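PDB 6GNE: probable starch synthase 4, chloroplastic/amyloplastic from Arabidopsis thaliana, which is probably a plant starch synthase of the GT-B glycosyltransferase fold, modelled here as one chain with bound adenosine-5'-diphosphate and glycan ligands. Local coordinates for residues F118-R126 with G181-G192. Numbering follows the deposited sequence.
Sequences FRRFSYFSR and GTASASELGSCG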
ATOM      1  N   PHE A 118       7.213  12.430 -13.612  1.00 50.07           N
ATOM      2  CA  PHE A 118       6.503  13.667 -13.316  1.00 49.94           C
ATOM      3  C   PHE A 118       5.518  14.013 -14.450  1.00 50.85           C
ATOM      4  O   PHE A 118       4.333  14.320 -14.210  1.00 49.77           O
ATOM      5  CB  PHE A 118       7.505  14.812 -13.089  1.00 51.32           C
ATOM      6  CG  PHE A 118       6.878  16.033 -12.492  1.00 52.09           C
ATOM      7  CD1 PHE A 118       6.176  16.930 -13.282  1.00 53.19           C
ATOM      8  CD2 PHE A 118       6.967  16.271 -11.120  1.00 52.28           C
ATOM      9  CE1 PHE A 118       5.572  18.033 -12.725  1.00 54.41           C
ATOM     10  CE2 PHE A 118       6.355  17.376 -10.547  1.00 52.82           C
ATOM     11  CZ  PHE A 118       5.665  18.262 -11.361  1.00 54.16           C
ATOM     12  N   ARG A 119       6.030  13.961 -15.682  1.00 52.27           N
ATOM     13  CA  ARG A 119       5.232  14.251 -16.849  1.00 53.50           C
ATOM     14  C   ARG A 119       4.133  13.194 -17.040  1.00 51.42           C
ATOM     15  O   ARG A 119       2.962  13.547 -17.260  1.00 50.05           O
ATOM     16  CB  ARG A 119       6.116  14.367 -18.090  1.00 56.90           C
ATOM     17  CG  ARG A 119       6.936  15.656 -18.124  1.00 59.59           C
ATOM     18  CD  ARG A 119       8.039  15.634 -19.185  1.00 61.96           C
ATOM     19  NE  ARG A 119       7.547  15.342 -20.531  1.00 63.31           N
ATOM     20  CZ  ARG A 119       6.836  16.178 -21.294  1.00 64.95           C
ATOM     21  NH1 ARG A 119       6.449  15.782 -22.500  1.00 65.77           N
ATOM     22  NH2 ARG A 119       6.474  17.389 -20.866  1.00 65.63           N
ATOM     23  N   ARG A 120       4.524  11.921 -16.926  1.00 49.64           N
ATOM     24  CA  ARG A 120       3.617  10.782 -17.045  1.00 47.92           C
ATOM     25  C   ARG A 120       2.397  10.981 -16.149  1.00 47.01           C
ATOM     26  O   ARG A 120       1.267  10.971 -16.622  1.00 48.37           O
ATOM     27  CB  ARG A 120       4.320   9.471 -16.669  1.00 46.59           C
ATOM     28  CG  ARG A 120       5.410   8.987 -17.613  1.00 48.44           C
ATOM     29  CD  ARG A 120       6.122   7.750 -17.081  1.00 48.10           C
ATOM     30  NE  ARG A 120       5.265   6.550 -17.187  1.00 47.74           N
ATOM     31  CZ  ARG A 120       5.234   5.513 -16.342  1.00 47.05           C
ATOM     32  NH1 ARG A 120       6.002   5.454 -15.250  1.00 47.02           N
ATOM     33  NH2 ARG A 120       4.409   4.498 -16.586  1.00 46.59           N
ATOM     34  N   PHE A 121       2.605  11.218 -14.862  1.00 46.23           N
ATOM     35  CA  PHE A 121       1.469  11.249 -13.935  1.00 45.51           C
ATOM     36  C   PHE A 121       0.737  12.607 -13.826  1.00 45.90           C
ATOM     37  O   PHE A 121      -0.464  12.652 -13.528  1.00 45.77           O
ATOM     38  CB  PHE A 121       1.881  10.669 -12.581  1.00 44.56           C
ATOM     39  CG  PHE A 121       2.220   9.194 -12.642  1.00 43.70           C
ATOM     40  CD1 PHE A 121       1.208   8.251 -12.748  1.00 42.68           C
ATOM     41  CD2 PHE A 121       3.546   8.755 -12.617  1.00 43.46           C
ATOM     42  CE1 PHE A 121       1.504   6.900 -12.800  1.00 42.52           C
ATOM     43  CE2 PHE A 121       3.852   7.403 -12.689  1.00 43.22           C
ATOM     44  CZ  PHE A 121       2.838   6.468 -12.777  1.00 42.61           C
ATOM     45  N   SER A 122       1.429  13.712 -14.063  1.00 46.86           N
ATOM     46  CA  SER A 122       0.735  14.997 -14.205  1.00 47.83           C
ATOM     47  C   SER A 122      -0.177  14.991 -15.452  1.00 48.60           C
ATOM     48  O   SER A 122      -1.282  15.539 -15.410  1.00 49.31           O
ATOM     49  CB  SER A 122       1.711  16.187 -14.225  1.00 49.11           C
ATOM     50  OG  SER A 122       2.581  16.122 -15.329  1.00 50.47           O
ATOM     51  N   TYR A 123       0.260  14.373 -16.551  1.00 48.54           N
ATOM     52  CA  TYR A 123      -0.636  14.196 -17.713  1.00 49.39           C
ATOM     53  C   TYR A 123      -1.891  13.425 -17.328  1.00 47.70           C
ATOM     54  O   TYR A 123      -3.017  13.864 -17.591  1.00 48.18           O
ATOM     55  CB  TYR A 123       0.055  13.460 -18.867  1.00 50.31           C
ATOM     56  CG  TYR A 123      -0.841  13.259 -20.087  1.00 51.39           C
ATOM     57  CD1 TYR A 123      -1.755  12.183 -20.153  1.00 49.96           C
ATOM     58  CD2 TYR A 123      -0.784  14.140 -21.174  1.00 52.92           C
ATOM     59  CE1 TYR A 123      -2.571  12.014 -21.264  1.00 50.79           C
ATOM     60  CE2 TYR A 123      -1.598  13.962 -22.290  1.00 53.77           C
ATOM     61  CZ  TYR A 123      -2.489  12.906 -22.335  1.00 52.77           C
ATOM     62  OH  TYR A 123      -3.276  12.728 -23.458  1.00 54.13           O
ATOM     63  N   PHE A 124      -1.667  12.264 -16.722  1.00 46.01           N
ATOM     64  CA  PHE A 124      -2.736  11.391 -16.281  1.00 44.62           C
ATOM     65  C   PHE A 124      -3.738  12.126 -15.399  1.00 44.33           C
ATOM     66  O   PHE A 124      -4.960  11.978 -15.581  1.00 45.06           O
ATOM     67  CB  PHE A 124      -2.173  10.179 -15.529  1.00 42.67           C
ATOM     68  CG  PHE A 124      -3.228   9.374 -14.826  1.00 41.24           C
ATOM     69  CD1 PHE A 124      -4.254   8.762 -15.557  1.00 41.35           C
ATOM     70  CD2 PHE A 124      -3.226   9.246 -13.443  1.00 39.59           C
ATOM     71  CE1 PHE A 124      -5.243   8.034 -14.921  1.00 40.42           C
ATOM     72  CE2 PHE A 124      -4.218   8.496 -12.803  1.00 38.58           C
ATOM     73  CZ  PHE A 124      -5.226   7.894 -13.544  1.00 38.69           C
ATOM     74  N   SER A 125      -3.219  12.900 -14.447  1.00 44.07           N
ATOM     75  CA  SER A 125      -4.052  13.668 -13.512  1.00 43.98           C
ATOM     76  C   SER A 125      -4.936  14.640 -14.257  1.00 45.25           C
ATOM     77  O   SER A 125      -6.111  14.757 -13.938  1.00 45.43           O
ATOM     78  CB  SER A 125      -3.193  14.439 -12.502  1.00 44.52           C
ATOM     79  OG  SER A 125      -2.478  13.566 -11.644  1.00 43.20           O
ATOM     80  N   ARG A 126      -4.376  15.319 -15.253  1.00 46.93           N
ATOM     81  CA  ARG A 126      -5.145  16.253 -16.076  1.00 49.40           C
ATOM     82  C   ARG A 126      -6.213  15.513 -16.866  1.00 49.70           C
ATOM     83  O   ARG A 126      -7.394  15.847 -16.767  1.00 51.10           O
ATOM     84  CB  ARG A 126      -4.247  17.034 -17.039  1.00 51.60           C
ATOM     85  CG  ARG A 126      -4.966  18.063 -17.898  1.00 54.22           C
ATOM     86  CD  ARG A 126      -5.551  19.162 -17.024  1.00 55.57           C
ATOM     87  NE  ARG A 126      -6.506  20.028 -17.725  1.00 57.86           N
ATOM     88  CZ  ARG A 126      -6.235  21.206 -18.274  1.00 60.03           C
ATOM     89  NH1 ARG A 126      -4.998  21.705 -18.316  1.00 60.92           N
ATOM     90  NH2 ARG A 126      -7.222  21.879 -18.841  1.00 61.92           N
ATOM     91  N   GLY A 181       7.344  13.843  -5.045  1.00 48.64           N
ATOM     92  CA  GLY A 181       7.277  14.168  -6.464  1.00 50.50           C
ATOM     93  C   GLY A 181       7.924  15.470  -6.839  1.00 53.37           C
ATOM     94  O   GLY A 181       7.549  16.091  -7.835  1.00 57.24           O
ATOM     95  N   THR A 182       8.907  15.891  -6.065  1.00 54.99           N
ATOM     96  CA  THR A 182       9.483  17.211  -6.264  1.00 58.82           C
ATOM     97  C   THR A 182      10.204  17.258  -7.598  1.00 59.89           C
ATOM     98  O   THR A 182      10.773  16.270  -8.037  1.00 60.15           O
ATOM     99  CB  THR A 182      10.442  17.578  -5.127  1.00 61.19           C
ATOM    100  OG1 THR A 182      11.375  16.512  -4.953  1.00 64.29           O
ATOM    101  CG2 THR A 182       9.672  17.811  -3.846  1.00 60.29           C
ATOM    102  N   ALA A 183      10.143  18.414  -8.246  1.00 62.29           N
ATOM    103  CA  ALA A 183      10.859  18.688  -9.490  1.00 64.88           C
ATOM    104  C   ALA A 183      11.083  20.217  -9.630  1.00 67.93           C
ATOM    105  O   ALA A 183      10.596  20.989  -8.792  1.00 68.18           O
ATOM    106  CB  ALA A 183      10.041  18.150 -10.667  1.00 64.59           C
ATOM    107  N   SER A 184      11.792  20.636 -10.687  1.00 70.16           N
ATOM    108  CA  SER A 184      11.861  22.051 -11.083  1.00 73.43           C
ATOM    109  C   SER A 184      10.477  22.591 -11.431  1.00 74.71           C
ATOM    110  O   SER A 184       9.613  21.852 -11.954  1.00 75.60           O
ATOM    111  CB  SER A 184      12.767  22.276 -12.307  1.00 75.53           C
ATOM    112  OG  SER A 184      13.937  21.493 -12.276  1.00 75.06           O
ATOM    113  N   ALA A 185      10.293  23.882 -11.176  1.00 77.70           N
ATOM    114  CA  ALA A 185       9.007  24.549 -11.361  1.00 79.69           C
ATOM    115  C   ALA A 185       8.505  24.565 -12.813  1.00 82.32           C
ATOM    116  O   ALA A 185       7.298  24.458 -13.041  1.00 82.76           O
ATOM    117  CB  ALA A 185       9.067  25.966 -10.805  1.00 81.46           C
ATOM    118  N   SER A 186       9.430  24.694 -13.774  1.00 85.33           N
ATOM    119  CA  SER A 186       9.129  24.663 -15.222  1.00 86.56           C
ATOM    120  C   SER A 186       8.186  23.530 -15.598  1.00 85.27           C
ATOM    121  O   SER A 186       7.256  23.720 -16.381  1.00 85.73           O
ATOM    122  CB  SER A 186      10.408  24.477 -16.055  1.00 87.63           C
ATOM    123  OG  SER A 186      11.587  24.945 -15.419  1.00 88.06           O
ATOM    124  N   GLU A 187       8.450  22.360 -15.020  1.00 83.54           N
ATOM    125  CA  GLU A 187       7.695  21.147 -15.297  1.00 82.03           C
ATOM    126  C   GLU A 187       6.238  21.138 -14.826  1.00 78.38           C
ATOM    127  O   GLU A 187       5.443  20.327 -15.324  1.00 79.52           O
ATOM    128  CB  GLU A 187       8.423  19.915 -14.712  1.00 82.92           C
ATOM    129  CG  GLU A 187       9.759  19.643 -15.402  1.00 86.43           C
ATOM    130  CD  GLU A 187      10.102  18.170 -15.455  1.00 87.57           C
ATOM    131  OE1 GLU A 187      11.192  17.844 -14.954  1.00 88.87           O
ATOM    132  OE2 GLU A 187       9.281  17.353 -15.975  1.00 88.16           O
ATOM    133  N   LEU A 188       5.894  22.004 -13.875  1.00 74.93           N
ATOM    134  CA  LEU A 188       4.509  22.117 -13.396  1.00 71.70           C
ATOM    135  C   LEU A 188       3.555  22.692 -14.431  1.00 72.22           C
ATOM    136  O   LEU A 188       2.344  22.450 -14.352  1.00 70.11           O
ATOM    137  CB  LEU A 188       4.418  22.956 -12.110  1.00 70.76           C
ATOM    138  CG  LEU A 188       3.143  22.752 -11.282  1.00 68.25           C
ATOM    139  CD1 LEU A 188       2.950  21.294 -10.838  1.00 64.94           C
ATOM    140  CD2 LEU A 188       3.110  23.702 -10.108  1.00 68.65           C
ATOM    141  N   GLY A 189       4.097  23.469 -15.377  1.00 74.70           N
ATOM    142  CA  GLY A 189       3.292  24.133 -16.397  1.00 75.61           C
ATOM    143  C   GLY A 189       2.754  23.190 -17.469  1.00 74.14           C
ATOM    144  O   GLY A 189       1.791  23.538 -18.155  1.00 75.81           O
ATOM    145  N   SER A 190       3.374  22.016 -17.624  1.00 70.77           N
ATOM    146  CA  SER A 190       2.938  21.049 -18.622  1.00 70.03           C
ATOM    147  C   SER A 190       1.451  20.690 -18.499  1.00 68.42           C
ATOM    148  O   SER A 190       0.714  20.752 -19.483  1.00 70.34           O
ATOM    149  CB  SER A 190       3.806  19.781 -18.584  1.00 67.79           C
ATOM    150  OG  SER A 190       5.139  20.032 -18.979  1.00 68.91           O
ATOM    151  N   CYS A 191       1.003  20.359 -17.297  1.00 66.38           N
ATOM    152  CA  CYS A 191      -0.388  19.901 -17.092  1.00 65.54           C
ATOM    153  C   CYS A 191      -1.411  21.034 -17.114  1.00 66.36           C
ATOM    154  O   CYS A 191      -2.611  20.761 -17.088  1.00 64.90           O
ATOM    155  CB  CYS A 191      -0.535  19.103 -15.793  1.00 63.23           C
ATOM    156  SG  CYS A 191      -0.147  20.044 -14.297  1.00 64.09           S
ATOM    157  N   GLY A 192      -0.948  22.289 -17.159  1.00 68.36           N
ATOM    158  CA  GLY A 192      -1.826  23.462 -17.302  1.00 69.36           C
ATOM    159  C   GLY A 192      -1.790  24.429 -16.132  1.00 68.95           C
ATOM    160  O   GLY A 192      -2.413  25.505 -16.198  1.00 69.79           O
TER
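The backbone carbonyl of Cys191 is held by Arg126, whose NH1 lies 2.8 Å from Cys191 O with an N-H...O angle of 162°. That oxygen sits at the guanidinium edge, almost in the group's plane, whereas NH1 is tilted 26° from the carbonyl plane. A bend at chi2 (65°) lays the aliphatic part of Arg126 beside the same carbonyl, with CD 3.3 Å from Cys191 O, while NE is hydrogen-bonded to Tyr160 OH. The accepting carbonyl belongs to the type I beta turn from Gly189 to Gly192. One turn back along the helix, Ser122 CB meets Cys191 CB at 4.0 Å. Within the starch synthase catalytic domain, one half of the GT-B fold, the contact joins helix 117-134 to residues 181-192, which include the short strand 183-184. At its other end Phe118, buried, reaches into the curve of 181-192. Gly181 O lies in the plane of the Phe118 ring, at the edge, 3.2 Å from Phe118 CE2; Ala183 CB approaches Phe118 CD2 obliquely at 3.6 Å, and Leu188 CD1 meets Phe118 CZ at the edge, 4.1 Å away. Glu187 sets its CB and backbone carbonyl against the CD1-CE1 side, and its OE2 rests 3.6 Å from Arg119 CG, touching the aliphatic stem without reaching the guanidinium. Arg119 instead directs NH2 into a salt bridge with Asp76, which also accepts a hydrogen bond from Ser190 OG.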